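Local coordinates for protein transcriptional regulator (LacI family) (Clostridium acetobutylicum ATCC 824, PDB 3G85) that probably binds cis-regulatory DNA as a transcription factor of the LacI family, whose periplasmic-binding-protein-like part is the portion in this crystal, at residues Ile218-Tyr230 against Pro236-Met248. Numbering follows the deposited sequence.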
loop_
_atom_site.group_PDB
_atom_site.type_symbol
_atom_site.label_atom_id
_atom_site.label_comp_id
_atom_site.label_asym_id
_atom_site.label_seq_id
_atom_site.Cartn_x
_atom_site.Cartn_y
_atom_site.Cartn_z
ATOM N N ILE A 218 3.763 3.626 24.576
ATOM C CA ILE A 218 3.506 4.017 23.175
ATOM C C ILE A 218 2.626 2.971 22.505
ATOM O O ILE A 218 2.910 1.764 22.594
ATOM C CB ILE A 218 4.816 4.185 22.340
ATOM C CG1 ILE A 218 5.667 5.324 22.900
ATOM C CG2 ILE A 218 4.496 4.472 20.844
ATOM C CD1 ILE A 218 6.928 5.595 22.135
ATOM N N GLU A 219 1.560 3.421 21.840
ATOM C CA GLU A 219 0.717 2.501 21.069
ATOM C C GLU A 219 0.915 2.748 19.566
ATOM O O GLU A 219 0.946 3.879 19.132
ATOM C CB GLU A 219 -0.747 2.651 21.446
ATOM C CG GLU A 219 -1.548 1.454 20.999
ATOM C CD GLU A 219 -2.937 1.373 21.600
ATOM O OE1 GLU A 219 -3.189 1.951 22.693
ATOM O OE2 GLU A 219 -3.787 0.722 20.957
ATOM N N ILE A 220 1.076 1.679 18.789
ATOM C CA ILE A 220 1.400 1.833 17.363
ATOM C C ILE A 220 0.272 1.302 16.495
ATOM O O ILE A 220 -0.316 0.280 16.804
ATOM C CB ILE A 220 2.698 1.044 17.010
ATOM C CG1 ILE A 220 3.849 1.540 17.887
ATOM C CG2 ILE A 220 3.007 1.169 15.481
ATOM C CD1 ILE A 220 5.125 0.632 17.910
ATOM N N VAL A 221 -0.010 1.989 15.403
ATOM C CA VAL A 221 -0.858 1.447 14.337
ATOM C C VAL A 221 -0.050 1.658 13.073
ATOM O O VAL A 221 0.547 2.716 12.883
ATOM C CB VAL A 221 -2.211 2.155 14.187
ATOM C CG1 VAL A 221 -2.992 1.617 12.945
ATOM C CG2 VAL A 221 -3.048 1.920 15.453
ATOM N N ALA A 222 0.012 0.638 12.230
ATOM C CA ALA A 222 0.811 0.765 11.012
ATOM C C ALA A 222 -0.042 0.401 9.823
ATOM O O ALA A 222 -0.980 -0.358 9.949
ATOM C CB ALA A 222 1.995 -0.154 11.070
ATOM N N ILE A 223 0.313 0.928 8.656
ATOM C CA ILE A 223 -0.315 0.506 7.394
ATOM C C ILE A 223 0.349 -0.803 6.949
ATOM O O ILE A 223 1.579 -0.887 6.851
ATOM C CB ILE A 223 -0.166 1.577 6.291
ATOM C CG1 ILE A 223 -0.855 2.904 6.695
ATOM C CG2 ILE A 223 -0.663 1.034 4.916
ATOM C CD1 ILE A 223 -2.396 2.764 6.827
ATOM N N GLY A 224 -0.463 -1.820 6.699
ATOM C CA GLY A 224 0.080 -3.146 6.362
ATOM C C GLY A 224 0.354 -3.267 4.884
ATOM O O GLY A 224 -0.570 -3.230 4.065
HETATM N N MSE A 225 1.630 -3.367 4.523
HETATM C CA MSE A 225 1.991 -3.441 3.101
HETATM C C MSE A 225 2.605 -4.790 2.782
HETATM O O MSE A 225 2.352 -5.346 1.711
HETATM C CB MSE A 225 2.973 -2.322 2.728
HETATM C CG MSE A 225 2.506 -0.960 3.182
HETATM SE SE MSE A 225 3.567 0.404 2.261
HETATM C CE MSE A 225 2.441 1.876 2.597
ATOM N N ASN A 226 3.460 -5.275 3.689
ATOM C CA ASN A 226 4.090 -6.584 3.524
ATOM C C ASN A 226 3.235 -7.677 4.162
ATOM O O ASN A 226 2.187 -7.411 4.765
ATOM C CB ASN A 226 5.526 -6.610 4.098
ATOM C CG ASN A 226 6.493 -5.699 3.317
ATOM O OD1 ASN A 226 6.492 -5.663 2.100
ATOM N ND2 ASN A 226 7.306 -4.950 4.040
ATOM N N ASP A 227 3.679 -8.914 4.011
ATOM C CA ASP A 227 3.006 -10.089 4.567
ATOM C C ASP A 227 2.467 -9.881 6.007
ATOM O O ASP A 227 3.218 -9.556 6.909
ATOM C CB ASP A 227 4.028 -11.236 4.494
ATOM C CG ASP A 227 3.427 -12.597 4.700
ATOM O OD1 ASP A 227 2.594 -12.781 5.631
ATOM O OD2 ASP A 227 3.871 -13.516 3.952
ATOM N N ARG A 228 1.155 -10.037 6.191
ATOM C CA ARG A 228 0.474 -9.870 7.486
ATOM C C ARG A 228 1.107 -10.664 8.659
ATOM O O ARG A 228 0.977 -10.267 9.835
ATOM C CB ARG A 228 -0.988 -10.320 7.363
ATOM C CG ARG A 228 -1.885 -9.438 6.475
ATOM C CD ARG A 228 -3.342 -9.993 6.551
ATOM N NE ARG A 228 -4.273 -9.070 5.902
ATOM C CZ ARG A 228 -5.431 -9.412 5.314
ATOM N NH1 ARG A 228 -5.813 -10.693 5.284
ATOM N NH2 ARG A 228 -6.200 -8.470 4.755
ATOM N N GLU A 229 1.766 -11.782 8.367
ATOM C CA GLU A 229 2.300 -12.590 9.458
ATOM C C GLU A 229 3.440 -11.921 10.258
ATOM O O GLU A 229 3.662 -12.261 11.435
ATOM C CB GLU A 229 2.722 -13.994 8.973
ATOM C CG GLU A 229 1.506 -14.910 8.839
ATOM C CD GLU A 229 1.840 -16.374 8.639
ATOM O OE1 GLU A 229 2.976 -16.813 8.934
ATOM O OE2 GLU A 229 0.930 -17.086 8.167
ATOM N N TYR A 230 4.191 -11.022 9.621
ATOM C CA TYR A 230 5.292 -10.362 10.333
ATOM C C TYR A 230 4.770 -9.525 11.499
ATOM O O TYR A 230 5.364 -9.482 12.575
ATOM C CB TYR A 230 6.164 -9.528 9.396
ATOM C CG TYR A 230 7.029 -10.353 8.482
ATOM C CD1 TYR A 230 8.172 -11.006 8.962
ATOM C CD2 TYR A 230 6.719 -10.476 7.133
ATOM C CE1 TYR A 230 8.977 -11.779 8.115
ATOM C CE2 TYR A 230 7.526 -11.250 6.266
ATOM C CZ TYR A 230 8.644 -11.885 6.769
ATOM O OH TYR A 230 9.429 -12.643 5.936
ATOM N N PRO A 236 5.913 -6.890 20.377
ATOM C CA PRO A 236 4.584 -7.460 20.451
ATOM C C PRO A 236 3.917 -7.421 19.063
ATOM O O PRO A 236 4.467 -6.794 18.148
ATOM C CB PRO A 236 3.868 -6.480 21.393
ATOM C CG PRO A 236 4.392 -5.214 20.991
ATOM C CD PRO A 236 5.875 -5.451 20.720
ATOM N N PRO A 237 2.773 -8.112 18.897
ATOM C CA PRO A 237 1.976 -7.956 17.682
ATOM C C PRO A 237 1.582 -6.490 17.465
ATOM O O PRO A 237 1.321 -5.740 18.419
ATOM C CB PRO A 237 0.771 -8.871 17.945
ATOM C CG PRO A 237 1.372 -9.968 18.842
ATOM C CD PRO A 237 2.193 -9.143 19.779
ATOM N N VAL A 238 1.600 -6.083 16.211
ATOM C CA VAL A 238 1.313 -4.716 15.810
ATOM C C VAL A 238 -0.046 -4.667 15.122
ATOM O O VAL A 238 -0.318 -5.406 14.147
ATOM C CB VAL A 238 2.380 -4.235 14.800
ATOM C CG1 VAL A 238 2.097 -2.766 14.286
ATOM C CG2 VAL A 238 3.744 -4.342 15.407
ATOM N N THR A 239 -0.894 -3.770 15.622
ATOM C CA THR A 239 -2.161 -3.494 14.969
ATOM C C THR A 239 -1.940 -2.811 13.638
ATOM O O THR A 239 -1.143 -1.879 13.535
ATOM C CB THR A 239 -3.060 -2.634 15.861
ATOM O OG1 THR A 239 -3.517 -3.467 16.932
ATOM C CG2 THR A 239 -4.265 -2.080 15.060
ATOM N N ILE A 240 -2.634 -3.302 12.626
ATOM C CA ILE A 240 -2.515 -2.738 11.287
ATOM C C ILE A 240 -3.833 -2.390 10.601
ATOM O O ILE A 240 -4.900 -2.941 10.903
ATOM C CB ILE A 240 -1.752 -3.690 10.326
ATOM C CG1 ILE A 240 -2.585 -4.988 10.083
ATOM C CG2 ILE A 240 -0.330 -3.988 10.832
ATOM C CD1 ILE A 240 -1.936 -5.947 9.027
ATOM N N VAL A 241 -3.738 -1.466 9.657
ATOM C CA VAL A 241 -4.797 -1.243 8.697
ATOM C C VAL A 241 -4.200 -1.775 7.373
ATOM O O VAL A 241 -3.190 -1.259 6.871
ATOM C CB VAL A 241 -5.247 0.231 8.592
ATOM C CG1 VAL A 241 -6.552 0.255 7.770
ATOM C CG2 VAL A 241 -5.468 0.830 10.017
ATOM N N ASP A 242 -4.763 -2.867 6.880
ATOM C CA ASP A 242 -4.076 -3.658 5.860
ATOM C C ASP A 242 -4.517 -3.268 4.481
ATOM O O ASP A 242 -5.710 -3.022 4.236
ATOM C CB ASP A 242 -4.334 -5.163 6.079
ATOM C CG ASP A 242 -3.458 -6.044 5.213
ATOM O OD1 ASP A 242 -2.232 -5.799 5.138
ATOM O OD2 ASP A 242 -3.994 -7.010 4.603
ATOM N N ILE A 243 -3.556 -3.193 3.574
ATOM C CA ILE A 243 -3.891 -3.100 2.155
ATOM C C ILE A 243 -4.064 -4.566 1.707
ATOM O O ILE A 243 -3.104 -5.285 1.703
ATOM C CB ILE A 243 -2.772 -2.495 1.345
ATOM C CG1 ILE A 243 -2.381 -1.121 1.877
ATOM C CG2 ILE A 243 -3.223 -2.328 -0.116
ATOM C CD1 ILE A 243 -1.259 -0.454 1.051
ATOM N N PRO A 244 -5.283 -4.977 1.315
ATOM C CA PRO A 244 -5.605 -6.392 1.003
ATOM C C PRO A 244 -5.093 -6.812 -0.383
ATOM O O PRO A 244 -5.868 -7.117 -1.313
ATOM C CB PRO A 244 -7.131 -6.448 1.153
ATOM C CG PRO A 244 -7.588 -4.990 0.738
ATOM C CD PRO A 244 -6.439 -4.063 1.154
ATOM N N ILE A 245 -3.767 -6.848 -0.506
ATOM C CA ILE A 245 -3.125 -6.976 -1.790
ATOM C C ILE A 245 -3.443 -8.310 -2.441
ATOM O O ILE A 245 -3.666 -8.353 -3.661
ATOM C CB ILE A 245 -1.613 -6.762 -1.692
ATOM C CG1 ILE A 245 -1.335 -5.262 -1.405
ATOM C CG2 ILE A 245 -0.911 -7.190 -2.995
ATOM C CD1 ILE A 245 0.035 -5.016 -0.692
ATOM N N GLU A 246 -3.458 -9.394 -1.655
ATOM C CA GLU A 246 -3.764 -10.708 -2.252
ATOM C C GLU A 246 -5.123 -10.716 -2.969
ATOM O O GLU A 246 -5.176 -11.098 -4.146
ATOM C CB GLU A 246 -3.641 -11.877 -1.256
ATOM C CG GLU A 246 -2.226 -11.995 -0.662
ATOM C CD GLU A 246 -1.997 -11.121 0.551
ATOM O OE1 GLU A 246 -2.842 -10.271 0.889
ATOM O OE2 GLU A 246 -0.930 -11.280 1.158
ATOM N N GLU A 247 -6.178 -10.276 -2.277
ATOM C CA GLU A 247 -7.523 -10.245 -2.845
ATOM C C GLU A 247 -7.619 -9.271 -4.006
ATOM O O GLU A 247 -8.285 -9.560 -5.017
ATOM C CB GLU A 247 -8.545 -9.862 -1.780
ATOM C CG GLU A 247 -8.762 -10.926 -0.741
ATOM C CD GLU A 247 -9.265 -12.256 -1.313
ATOM O OE1 GLU A 247 -9.915 -12.288 -2.389
ATOM O OE2 GLU A 247 -8.993 -13.292 -0.675
HETATM N N MSE A 248 -6.952 -8.120 -3.870
HETATM C CA MSE A 248 -6.924 -7.137 -4.979
HETATM C C MSE A 248 -6.281 -7.684 -6.251
HETATM O O MSE A 248 -6.790 -7.466 -7.363
HETATM C CB MSE A 248 -6.212 -5.853 -4.535
HETATM C CG MSE A 248 -7.026 -5.115 -3.466
HETATM SE SE MSE A 248 -5.966 -3.658 -2.647
HETATM C CE MSE A 248 -5.986 -2.342 -4.130
HETATM O O HOH W 1 0.253 -2.188 17.715
HETATM O O HOH W 2 0.138 -6.451 6.263
HETATM O O HOH W 3 -0.386 -11.299 3.937
#
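Strands 219-224 and 239-242 are the two parallel strands of a beta-alpha-beta unit, the short helix 228-232 making the crossover between them, in the periplasmic binding protein-like fold. A222 turns both its N-H and its C=O toward strand 239-242: its N donates to T239 O at 3.1 Å, and its O takes V241 N at 3.0 Å. Two residues on, G224 repeats the pattern, with G224 N to V241 O at 2.8 Å, nearly straight at the hydrogen although the donor stands 41° above the carbonyl plane, and I243 N to G224 O. Where the strands begin to part, a water fills in, giving a hydrogen to I220 O and accepting one from T239 N.

On one face V221, I223, T239 and V241 line up. V221 CG1, placed anti to its own N (chi1 174°), lies 3.9 Å from V241 CG2, the two valines meeting aslant. A222 CB packs on V238 CG1 on the other face. Beyond the strand end, I243 CG1 lies 4.1 Å from I223 CG2.

The same face as A222 carries D242. Its OD1 takes a water hydrogen, and that water also donates to N226 O, tying the carboxylate to the turn after G224. R228, its chain extended from CG to NE, brings NE to D242 OD2 in a salt bridge, guanidinium and carboxylate planes 58° apart; OD2 sits too close to the guanidinium in the model, so the length of the bond is doubtful. R29 salt-bridges the same oxygen, so two arginines probably keep D242 ionised. A further water joins R228 N to E246 OE2 at the start of helix 245-260.

Helix 197-209 covers I220, A222 and V238, helix 140-155 packs on I223 and I243, and strands 191-194 and 276-277 flank the pair within the mixed sheet.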